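Local coordinates for protein glycerate dehydrogenase (Bacillus sp. 5mfcol3.1, PDB 6P2I) that probably reduces acyclic imino acids to amino acids with NADPH, as an imine reductase of the D-2-hydroxyacid dehydrogenase family, at residues E37-N40 against R41-T45; I200-A204 against D205-I209; A276-Y280 against E281-K285. All coordinates share one frame; numbering follows the deposited sequence. Where two conformers were deposited one is given.

Interaction 1. Residues E37-N40 against R41-T45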
loop_
_atom_site.group_PDB
_atom_site.type_symbol
_atom_site.label_atom_id
_atom_site.label_comp_id
_atom_site.label_asym_id
_atom_site.label_seq_id
_atom_site.Cartn_x
_atom_site.Cartn_y
_atom_site.Cartn_z
ATOM N N GLU A 37 -4.746 18.116 38.160
ATOM C CA GLU A 37 -5.993 18.312 37.426
ATOM C C GLU A 37 -6.643 16.976 37.107
ATOM O O GLU A 37 -7.866 16.821 37.227
ATOM C CB GLU A 37 -5.734 19.099 36.134
ATOM C CG GLU A 37 -5.610 20.618 36.330
ATOM C CD GLU A 37 -5.069 21.319 35.088
ATOM O OE1 GLU A 37 -4.318 20.672 34.340
ATOM O OE2 GLU A 37 -5.381 22.510 34.868
ATOM N N ALA A 38 -5.832 15.990 36.717
ATOM C CA ALA A 38 -6.373 14.691 36.338
ATOM C C ALA A 38 -7.077 14.034 37.517
ATOM O O ALA A 38 -8.216 13.566 37.391
ATOM C CB ALA A 38 -5.252 13.801 35.805
ATOM N N ILE A 39 -6.417 14.005 38.677
ATOM C CA ILE A 39 -7.034 13.430 39.870
ATOM C C ILE A 39 -8.309 14.185 40.221
ATOM O O ILE A 39 -9.330 13.577 40.573
ATOM C CB ILE A 39 -6.039 13.428 41.045
ATOM C CG1 ILE A 39 -4.916 12.420 40.778
ATOM C CG2 ILE A 39 -6.760 13.117 42.340
ATOM C CD1 ILE A 39 -3.751 12.547 41.737
ATOM N N ASN A 40 -8.278 15.518 40.115
ATOM C CA ASN A 40 -9.455 16.310 40.453
ATOM C C ASN A 40 -10.601 16.035 39.488
ATOM O O ASN A 40 -11.754 15.881 39.915
ATOM C CB ASN A 40 -9.116 17.799 40.461
ATOM C CG ASN A 40 -10.230 18.640 41.055
ATOM O OD1 ASN A 40 -10.995 19.282 40.334
ATOM N ND2 ASN A 40 -10.337 18.627 42.380
ATOM N N ARG A 41 -10.310 15.977 38.185
ATOM C CA ARG A 41 -11.365 15.697 37.218
ATOM C C ARG A 41 -11.914 14.298 37.414
ATOM O O ARG A 41 -13.131 14.090 37.348
ATOM C CB ARG A 41 -10.846 15.877 35.792
ATOM C CG ARG A 41 -10.498 17.316 35.467
ATOM C CD ARG A 41 -9.606 17.422 34.240
ATOM N NE ARG A 41 -9.152 18.803 34.072
ATOM C CZ ARG A 41 -8.513 19.255 32.997
ATOM N NH1 ARG A 41 -8.251 18.440 31.968
ATOM N NH2 ARG A 41 -8.140 20.529 32.945
ATOM N N LEU A 42 -11.030 13.328 37.669
ATOM C CA LEU A 42 -11.491 11.964 37.901
ATOM C C LEU A 42 -12.328 11.864 39.171
ATOM O O LEU A 42 -13.276 11.073 39.222
ATOM C CB LEU A 42 -10.294 11.013 37.965
ATOM C CG LEU A 42 -9.622 10.807 36.598
ATOM C CD1 LEU A 42 -8.203 10.255 36.762
ATOM C CD2 LEU A 42 -10.452 9.905 35.679
ATOM N N SER A 43 -12.006 12.654 40.189
ATOM C CA SER A 43 -12.729 12.590 41.454
ATOM C C SER A 43 -14.002 13.427 41.473
ATOM O O SER A 43 -14.744 13.375 42.465
ATOM C CB SER A 43 -11.818 13.037 42.602
ATOM O OG SER A 43 -10.671 12.212 42.691
ATOM N N SER A 44 -14.280 14.183 40.412
ATOM C CA SER A 44 -15.451 15.046 40.354
ATOM C C SER A 44 -16.523 14.499 39.421
ATOM O O SER A 44 -17.459 15.220 39.063
ATOM C CB SER A 44 -15.038 16.456 39.931
ATOM O OG SER A 44 -14.072 16.981 40.831
ATOM N N THR A 45 -16.409 13.233 39.029
ATOM C CA THR A 45 -17.270 12.665 38.012
ATOM C C THR A 45 -17.640 11.241 38.404
ATOM O O THR A 45 -16.977 10.603 39.227
ATOM C CB THR A 45 -16.580 12.723 36.636
ATOM O OG1 THR A 45 -17.546 12.534 35.595
ATOM C CG2 THR A 45 -15.479 11.664 36.508
#
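One face of the Arg41 guanidinium is covered by CB of Glu37, one turn earlier on helix 35-43. The carboxylate of Glu37 lies beside the guanidinium, its plane turned 33° from it. The contact is the i to i+4 pairing of an alpha helix, here one that packs in the domain with the five-stranded parallel sheet. The two side chains lie side by side and point the same way. The salt bridge is long, 3.9 Å from Glu37 OE2 to Arg41 NH2. The oxygen sits well out of the guanidinium plane; no N-H points at it and the attraction is of charge alone. Asp31 is the main polar partner of Arg41, bridging to NH1. NH1 also bonds Ile6 O, and Phe29 makes a cation-pi contact. With an alanine in place of Arg41, Asp31 would probably lose its charge mate and Ile6 O a donor. The backbone bonds Arg41 N to Glu37 O and Leu42 N to Ala38 O are both 2.8 Å. Farther along, serine hydroxyls turn back onto the helix carbonyls. Ser43 OG lies anti to its own carbonyl carbon (chi1 -60°), which brings it back over the preceding turn. Ile39 O therefore takes two bonds, from Ser43 N and Ser43 OG, on opposite faces of its plane. Ser43 OG is also bonded to Ser64 N. Ser44 OG donates to Asn40 O at 2.7 Å.

Interaction 2. Residues I200-A204 against D205-I209. With NAP (NADP nicotinamide-adenine-dinucleotide phosphate), chain C.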
loop_
_atom_site.group_PDB
_atom_site.type_symbol
_atom_site.label_atom_id
_atom_site.label_comp_id
_atom_site.label_asym_id
_atom_site.label_seq_id
_atom_site.Cartn_x
_atom_site.Cartn_y
_atom_site.Cartn_z
ATOM N N ILE A 200 -0.650 -6.769 19.041
ATOM C CA ILE A 200 -0.651 -7.275 20.407
ATOM C C ILE A 200 -0.644 -6.095 21.372
ATOM O O ILE A 200 -0.017 -5.063 21.085
ATOM C CB ILE A 200 0.551 -8.219 20.602
ATOM C CG1 ILE A 200 0.489 -8.976 21.917
ATOM C CG2 ILE A 200 1.874 -7.476 20.447
ATOM C CD1 ILE A 200 1.656 -9.916 22.090
ATOM N N PRO A 201 -1.357 -6.180 22.488
ATOM C CA PRO A 201 -1.319 -5.091 23.470
ATOM C C PRO A 201 0.030 -5.032 24.158
ATOM O O PRO A 201 0.736 -6.035 24.289
ATOM C CB PRO A 201 -2.426 -5.466 24.455
ATOM C CG PRO A 201 -2.458 -6.954 24.399
ATOM C CD PRO A 201 -2.234 -7.278 22.937
ATOM N N ARG A 202 0.382 -3.836 24.611
ATOM C CA ARG A 202 1.581 -3.646 25.415
ATOM C C ARG A 202 1.267 -3.833 26.894
ATOM O O ARG A 202 0.367 -3.179 27.435
ATOM C CB ARG A 202 2.172 -2.258 25.178
ATOM C CG ARG A 202 3.365 -1.951 26.064
ATOM C CD ARG A 202 3.413 -0.479 26.387
ATOM N NE ARG A 202 4.628 -0.114 27.096
ATOM C CZ ARG A 202 5.020 1.139 27.286
ATOM N NH1 ARG A 202 4.289 2.139 26.808
ATOM N NH2 ARG A 202 6.141 1.392 27.947
ATOM N N ASN A 203 2.000 -4.730 27.543
ATOM C CA ASN A 203 1.935 -4.872 28.994
ATOM C C ASN A 203 3.273 -5.423 29.466
ATOM O O ASN A 203 4.215 -5.555 28.680
ATOM C CB ASN A 203 0.752 -5.753 29.415
ATOM C CG ASN A 203 0.745 -7.092 28.711
ATOM O OD1 ASN A 203 1.754 -7.789 28.673
ATOM N ND2 ASN A 203 -0.394 -7.452 28.137
ATOM N N ALA A 204 3.359 -5.725 30.765
ATOM C CA ALA A 204 4.605 -6.225 31.334
ATOM C C ALA A 204 5.075 -7.504 30.644
ATOM O O ALA A 204 6.284 -7.743 30.541
ATOM C CB ALA A 204 4.434 -6.454 32.839
ATOM N N ASP A 205 4.141 -8.324 30.149
ATOM C CA ASP A 205 4.503 -9.577 29.491
ATOM C C ASP A 205 5.009 -9.368 28.069
ATOM O O ASP A 205 5.875 -10.120 27.605
ATOM C CB ASP A 205 3.302 -10.524 29.461
ATOM C CG ASP A 205 2.816 -10.903 30.847
ATOM O OD1 ASP A 205 3.587 -10.753 31.821
ATOM O OD2 ASP A 205 1.654 -11.354 30.957
ATOM N N THR A 206 4.480 -8.379 27.356
ATOM C CA THR A 206 4.784 -8.209 25.945
ATOM C C THR A 206 5.819 -7.130 25.666
ATOM O O THR A 206 6.242 -6.994 24.519
ATOM C CB THR A 206 3.502 -7.901 25.164
ATOM O OG1 THR A 206 2.976 -6.642 25.597
ATOM C CG2 THR A 206 2.466 -8.984 25.404
ATOM N N GLU A 207 6.237 -6.362 26.670
ATOM C CA GLU A 207 7.300 -5.391 26.445
ATOM C C GLU A 207 8.559 -6.103 25.973
ATOM O O GLU A 207 8.969 -7.109 26.560
ATOM C CB GLU A 207 7.575 -4.596 27.722
ATOM C CG GLU A 207 6.507 -3.557 27.994
ATOM C CD GLU A 207 7.084 -2.209 28.339
ATOM O OE1 GLU A 207 8.168 -1.875 27.812
ATOM O OE2 GLU A 207 6.456 -1.492 29.149
ATOM N N ILE A 208 9.151 -5.592 24.892
ATOM C CA ILE A 208 10.357 -6.158 24.290
ATOM C C ILE A 208 10.144 -7.632 23.967
ATOM O O ILE A 208 11.029 -8.467 24.199
ATOM C CB ILE A 208 11.591 -5.975 25.195
ATOM C CG1 ILE A 208 11.540 -4.640 25.936
ATOM C CG2 ILE A 208 12.872 -6.047 24.363
ATOM C CD1 ILE A 208 11.798 -3.447 25.045
ATOM N N ILE A 209 8.965 -7.969 23.442
ATOM C CA ILE A 209 8.741 -9.349 23.029
ATOM C C ILE A 209 9.620 -9.695 21.831
ATOM O O ILE A 209 10.065 -10.841 21.691
ATOM C CB ILE A 209 7.248 -9.600 22.739
ATOM C CG1 ILE A 209 6.972 -11.105 22.655
ATOM C CG2 ILE A 209 6.798 -8.873 21.475
ATOM C CD1 ILE A 209 5.542 -11.455 22.278
HETATM P PA NAP C . -7.135 -7.886 20.685
HETATM O O1A NAP C . -7.166 -7.878 22.198
HETATM O O2A NAP C . -8.392 -8.180 19.919
HETATM O O5B NAP C . -6.035 -8.953 20.231
HETATM C C5B NAP C . -4.789 -9.065 20.910
HETATM C C4B NAP C . -4.090 -10.307 20.368
HETATM O O4B NAP C . -2.798 -10.371 20.975
HETATM C C3B NAP C . -4.818 -11.599 20.751
HETATM O O3B NAP C . -4.567 -12.597 19.741
HETATM C C2B NAP C . -4.121 -12.031 22.018
HETATM O O2B NAP C . -4.204 -13.429 22.249
HETATM C C1B NAP C . -2.703 -11.627 21.658
HETATM N N9A NAP C . -1.850 -11.551 22.854
HETATM C C8A NAP C . -2.105 -10.878 23.993
HETATM N N7A NAP C . -1.097 -11.061 24.882
HETATM C C5A NAP C . -0.202 -11.881 24.300
HETATM C C6A NAP C . 1.093 -12.479 24.678
HETATM N N6A NAP C . 1.636 -12.233 25.895
HETATM N N1A NAP C . 1.704 -13.267 23.770
HETATM C C2A NAP C . 1.177 -13.520 22.552
HETATM N N3A NAP C . 0.003 -13.014 22.128
HETATM C C4A NAP C . -0.707 -12.202 22.962
HETATM O O3 NAP C . -6.452 -6.483 20.271
HETATM P PN NAP C . -6.639 -5.668 18.897
HETATM O O1N NAP C . -7.989 -4.995 18.871
HETATM O O2N NAP C . -6.261 -6.549 17.728
HETATM O O5D NAP C . -5.538 -4.518 19.107
HETATM C C5D NAP C . -4.158 -4.864 19.268
HETATM C C4D NAP C . -3.327 -3.620 19.557
HETATM O O4D NAP C . -3.358 -2.762 18.420
HETATM C C3D NAP C . -3.870 -2.741 20.674
HETATM O O3D NAP C . -3.498 -3.211 21.978
HETATM C C2D NAP C . -3.268 -1.385 20.335
HETATM O O2D NAP C . -2.059 -1.199 21.081
HETATM C C1D NAP C . -2.978 -1.456 18.833
HETATM N N1N NAP C . -3.752 -0.439 18.109
HETATM C C2N NAP C . -3.108 0.452 17.334
HETATM C C3N NAP C . -3.805 1.442 16.647
HETATM C C7N NAP C . -3.061 2.450 15.806
HETATM O O7N NAP C . -3.627 3.481 15.471
HETATM N N7N NAP C . -1.777 2.242 15.483
HETATM C C4N NAP C . -5.195 1.500 16.774
HETATM C C5N NAP C . -5.843 0.571 17.592
HETATM C C6N NAP C . -5.088 -0.397 18.244
HETATM P P2B NAP C . -5.440 -14.129 23.017
HETATM O O1X NAP C . -5.570 -13.395 24.340
HETATM O O2X NAP C . -6.635 -13.912 22.129
HETATM O O3X NAP C . -5.021 -15.573 23.098
#
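The loop that follows strand 195-198 of the Rossmann-type domain folds back on itself beside the NADP cofactor. Thr206 is its main link. Its OG1 donates to Pro201 O at 2.7 Å, in the carbonyl plane on a lone pair, and accepts from Asn203 N at 2.9 Å. The hydroxyl of this buried residue thus has a partner for both of its roles. With chi1 at 65°, OG1 stands between the backbone N and the carbonyl carbon of Thr206, and CG2 is turned to the adenine. That methyl lies 3.5 Å from Ile200 CD1 and 3.4 Å from N6A of the cofactor. Ile200 CD1 also packs on the adenine, 3.4 Å from C4A, and touches CD1 of Ile209. Asn203 secures the turn with its side chain and its backbone. OD1 takes the amide of Thr206 and, weakly, that of Asp205, while the carbonyl O accepts from Glu207 N. Arg202 and Glu207 form a salt bridge through one oxygen. OE2 lies 3.1 Å from both NE and NH2, the NE bond being weak. It lies near the guanidinium plane, but NH2 meets it 47° out of the carboxylate plane. Thr206 to Ile209 make a type II turn. Ile200 and Thr206 line the adenine side of the cofactor pocket, as loops after a strand do in a Rossmann-type domain.

Interaction 3. Residues A276-Y280 against E281-K285. With DAR (D-arginine), chain D; NAP (NADP nicotinamide-adenine-dinucleotide phosphate), chain C.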
loop_
_atom_site.group_PDB
_atom_site.type_symbol
_atom_site.label_atom_id
_atom_site.label_comp_id
_atom_site.label_asym_id
_atom_site.label_seq_id
_atom_site.Cartn_x
_atom_site.Cartn_y
_atom_site.Cartn_z
ATOM N N ALA A 276 -2.330 5.393 11.879
ATOM C CA ALA A 276 -2.903 4.180 11.296
ATOM C C ALA A 276 -4.416 4.117 11.455
ATOM O O ALA A 276 -5.127 3.627 10.565
ATOM C CB ALA A 276 -2.265 2.946 11.931
ATOM N N TRP A 277 -4.924 4.584 12.594
ATOM C CA TRP A 277 -6.329 4.406 12.923
ATOM C C TRP A 277 -7.251 5.427 12.295
ATOM O O TRP A 277 -8.473 5.239 12.353
ATOM C CB TRP A 277 -6.533 4.498 14.434
ATOM C CG TRP A 277 -6.388 5.918 14.987
ATOM C CD1 TRP A 277 -5.221 6.600 15.225
ATOM C CD2 TRP A 277 -7.447 6.798 15.371
ATOM N NE1 TRP A 277 -5.493 7.848 15.733
ATOM C CE2 TRP A 277 -6.853 7.995 15.833
ATOM C CE3 TRP A 277 -8.842 6.690 15.377
ATOM C CZ2 TRP A 277 -7.608 9.073 16.318
ATOM C CZ3 TRP A 277 -9.593 7.765 15.850
ATOM C CH2 TRP A 277 -8.972 8.941 16.316
ATOM N N TYR A 278 -6.732 6.543 11.778
ATOM C CA TYR A 278 -7.578 7.735 11.683
ATOM C C TYR A 278 -8.271 7.813 10.324
ATOM O O TYR A 278 -7.952 8.643 9.476
ATOM C CB TYR A 278 -6.770 8.998 11.965
ATOM C CG TYR A 278 -7.649 10.179 12.324
ATOM C CD1 TYR A 278 -8.710 10.032 13.211
ATOM C CD2 TYR A 278 -7.433 11.434 11.764
ATOM C CE1 TYR A 278 -9.529 11.091 13.544
ATOM C CE2 TYR A 278 -8.252 12.514 12.095
ATOM C CZ TYR A 278 -9.297 12.332 12.988
ATOM O OH TYR A 278 -10.108 13.384 13.321
ATOM N N SER A 279 -9.281 6.958 10.158
ATOM C CA SER A 279 -10.187 7.031 9.021
ATOM C C SER A 279 -11.510 7.677 9.424
ATOM O O SER A 279 -11.887 7.700 10.601
ATOM C CB SER A 279 -10.458 5.643 8.430
ATOM O OG SER A 279 -11.225 4.851 9.335
ATOM N N TYR A 280 -12.220 8.204 8.420
ATOM C CA TYR A 280 -13.574 8.695 8.666
ATOM C C TYR A 280 -14.437 7.619 9.303
ATOM O O TYR A 280 -15.224 7.897 10.218
ATOM C CB TYR A 280 -14.230 9.148 7.365
ATOM C CG TYR A 280 -13.657 10.406 6.762
ATOM C CD1 TYR A 280 -14.047 11.659 7.218
ATOM C CD2 TYR A 280 -12.727 10.336 5.740
ATOM C CE1 TYR A 280 -13.526 12.817 6.647
ATOM C CE2 TYR A 280 -12.202 11.478 5.164
ATOM C CZ TYR A 280 -12.597 12.717 5.633
ATOM O OH TYR A 280 -12.070 13.853 5.059
ATOM N N GLU A 281 -14.330 6.383 8.802
ATOM C CA GLU A 281 -15.151 5.305 9.337
ATOM C C GLU A 281 -14.758 4.971 10.770
ATOM O O GLU A 281 -15.630 4.744 11.620
ATOM C CB GLU A 281 -15.049 4.058 8.454
ATOM C CG GLU A 281 -15.523 4.238 7.014
ATOM C CD GLU A 281 -14.520 4.945 6.080
ATOM O OE1 GLU A 281 -13.344 5.149 6.464
ATOM O OE2 GLU A 281 -14.912 5.292 4.943
ATOM N N ALA A 282 -13.455 4.936 11.060
ATOM C CA ALA A 282 -13.000 4.563 12.398
ATOM C C ALA A 282 -13.414 5.599 13.439
ATOM O O ALA A 282 -13.894 5.245 14.521
ATOM C CB ALA A 282 -11.482 4.371 12.415
ATOM N N ARG A 283 -13.215 6.886 13.148
ATOM C CA ARG A 283 -13.521 7.874 14.182
ATOM C C ARG A 283 -15.015 7.944 14.449
ATOM O O ARG A 283 -15.423 8.227 15.579
ATOM C CB ARG A 283 -12.961 9.249 13.796
ATOM C CG ARG A 283 -13.690 9.950 12.662
ATOM C CD ARG A 283 -13.084 11.316 12.389
ATOM N NE ARG A 283 -13.903 12.113 11.481
ATOM C CZ ARG A 283 -13.644 13.374 11.164
ATOM N NH1 ARG A 283 -12.574 13.988 11.665
ATOM N NH2 ARG A 283 -14.451 14.023 10.338
ATOM N N GLU A 284 -15.849 7.665 13.445
ATOM C CA GLU A 284 -17.284 7.596 13.704
ATOM C C GLU A 284 -17.622 6.373 14.551
ATOM O O GLU A 284 -18.376 6.472 15.529
ATOM C CB GLU A 284 -18.072 7.589 12.393
ATOM C CG GLU A 284 -19.421 8.297 12.493
ATOM C CD GLU A 284 -19.301 9.799 12.763
ATOM O OE1 GLU A 284 -18.203 10.369 12.569
ATOM O OE2 GLU A 284 -20.313 10.419 13.159
ATOM N N LYS A 285 -17.075 5.210 14.192
ATOM C CA LYS A 285 -17.287 4.015 15.001
ATOM C C LYS A 285 -16.809 4.228 16.427
ATOM O O LYS A 285 -17.408 3.702 17.371
ATOM C CB LYS A 285 -16.562 2.820 14.384
ATOM C CG LYS A 285 -17.304 2.188 13.230
ATOM C CD LYS A 285 -16.398 1.166 12.525
ATOM C CE LYS A 285 -17.180 0.162 11.712
ATOM N NZ LYS A 285 -16.251 -0.868 11.158
HETATM N N DAR D . -3.414 3.730 20.400
HETATM C CA DAR D . -4.504 3.416 19.476
HETATM C CB DAR D . -4.972 4.662 18.709
HETATM C CG DAR D . -5.550 5.757 19.612
HETATM C CD DAR D . -6.371 6.770 18.819
HETATM N NE DAR D . -7.065 7.785 19.610
HETATM C CZ DAR D . -8.397 7.894 19.570
HETATM N NH1 DAR D . -9.148 6.849 19.209
HETATM N NH2 DAR D . -8.997 9.041 19.891
HETATM C C DAR D . -5.637 2.717 20.206
HETATM O O DAR D . -6.827 2.824 19.850
HETATM O OXT DAR D . -5.337 2.016 21.171
HETATM P PA NAP C . -7.135 -7.886 20.685
HETATM O O1A NAP C . -7.166 -7.878 22.198
HETATM O O2A NAP C . -8.392 -8.180 19.919
HETATM O O5B NAP C . -6.035 -8.953 20.231
HETATM C C5B NAP C . -4.789 -9.065 20.910
HETATM C C4B NAP C . -4.090 -10.307 20.368
HETATM O O4B NAP C . -2.798 -10.371 20.975
HETATM C C3B NAP C . -4.818 -11.599 20.751
HETATM O O3B NAP C . -4.567 -12.597 19.741
HETATM C C2B NAP C . -4.121 -12.031 22.018
HETATM O O2B NAP C . -4.204 -13.429 22.249
HETATM C C1B NAP C . -2.703 -11.627 21.658
HETATM N N9A NAP C . -1.850 -11.551 22.854
HETATM C C8A NAP C . -2.105 -10.878 23.993
HETATM N N7A NAP C . -1.097 -11.061 24.882
HETATM C C5A NAP C . -0.202 -11.881 24.300
HETATM C C6A NAP C . 1.093 -12.479 24.678
HETATM N N6A NAP C . 1.636 -12.233 25.895
HETATM N N1A NAP C . 1.704 -13.267 23.770
HETATM C C2A NAP C . 1.177 -13.520 22.552
HETATM N N3A NAP C . 0.003 -13.014 22.128
HETATM C C4A NAP C . -0.707 -12.202 22.962
HETATM O O3 NAP C . -6.452 -6.483 20.271
HETATM P PN NAP C . -6.639 -5.668 18.897
HETATM O O1N NAP C . -7.989 -4.995 18.871
HETATM O O2N NAP C . -6.261 -6.549 17.728
HETATM O O5D NAP C . -5.538 -4.518 19.107
HETATM C C5D NAP C . -4.158 -4.864 19.268
HETATM C C4D NAP C . -3.327 -3.620 19.557
HETATM O O4D NAP C . -3.358 -2.762 18.420
HETATM C C3D NAP C . -3.870 -2.741 20.674
HETATM O O3D NAP C . -3.498 -3.211 21.978
HETATM C C2D NAP C . -3.268 -1.385 20.335
HETATM O O2D NAP C . -2.059 -1.199 21.081
HETATM C C1D NAP C . -2.978 -1.456 18.833
HETATM N N1N NAP C . -3.752 -0.439 18.109
HETATM C C2N NAP C . -3.108 0.452 17.334
HETATM C C3N NAP C . -3.805 1.442 16.647
HETATM C C7N NAP C . -3.061 2.450 15.806
HETATM O O7N NAP C . -3.627 3.481 15.471
HETATM N N7N NAP C . -1.777 2.242 15.483
HETATM C C4N NAP C . -5.195 1.500 16.774
HETATM C C5N NAP C . -5.843 0.571 17.592
HETATM C C6N NAP C . -5.088 -0.397 18.244
HETATM P P2B NAP C . -5.440 -14.129 23.017
HETATM O O1X NAP C . -5.570 -13.395 24.340
HETATM O O2X NAP C . -6.635 -13.912 22.129
HETATM O O3X NAP C . -5.021 -15.573 23.098
HETATM O O HOH W 1 -16.011 10.558 10.441
#
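Tyr280 and Arg283 each bury more surface in this contact than any other residue, at the start of helix 280-298. Their side chains lie alongside each other and point the same way. Arg283 NH2 comes 3.9 Å from Tyr280 CD1, with ring and guanidinium planes almost perpendicular, 83° apart. The chain of Arg283 is extended from CG to NE and starts between its backbone N and carbonyl carbon (chi1 72°), which carries it back over the residues before the helix. There NH1 donates to Tyr278 OH at 3.0 Å, and the oxygen lies in the guanidinium plane. CD of Arg283 packs against the Tyr278 ring. On another edge of the guanidinium, NE donates to a water that itself donates to Tyr280 O and to Glu284 OE1. Glu284 OE1 is also bonded to Tyr11 OH. Two partners at the guanidinium edge fix its rotation. Leu136 of the second subunit also packs on Tyr278, Tyr280 and Arg283. Glu281 bends at chi2 and brings OE1 within 3.5 Å of Ser279 CB. Its OE2 forms a salt bridge to Lys143 of the second subunit. Ser279 is the N-cap: its OG accepts from Ala282 N at 2.8 Å, and it is also bonded to Glu139 of the second subunit. Arg283 N then closes the first turn on Ser279 O, at 3.0 Å. Before the cap, Tyr278 centres an inverse gamma turn. Trp277 precedes it, and its ring lies between CD of the bound D-arginine on one face and Tyr278 CD1 on the other. CB of Trp277 is 3.2 Å from O7N of the cofactor carboxamide. The whole is a capped helix start that joins the D-arginine and nicotinamide site to the subunit interface.

In the fold
All three interactions are local and partly buried, but their places differ. The centre of interaction 1 is about 27 Å from the chain's centre, those of interactions 2 and 3 about 12 and 13 Å. Interaction 1 lies within a helix of the five-stranded domain and touches neither ligand. Its chemistry is helical backbone bonds, serine hydroxyls and a long charge pair. Interactions 2 and 3 both touch the cofactor, from opposite sides of the chain's centre. Interaction 2 meets the adenine with methyl groups; its salt bridge does not involve the residues that touch the cofactor. Interaction 3 meets the nicotinamide through Ala276 and Trp277, and D-arginine through Trp277. It alone reaches the second subunit.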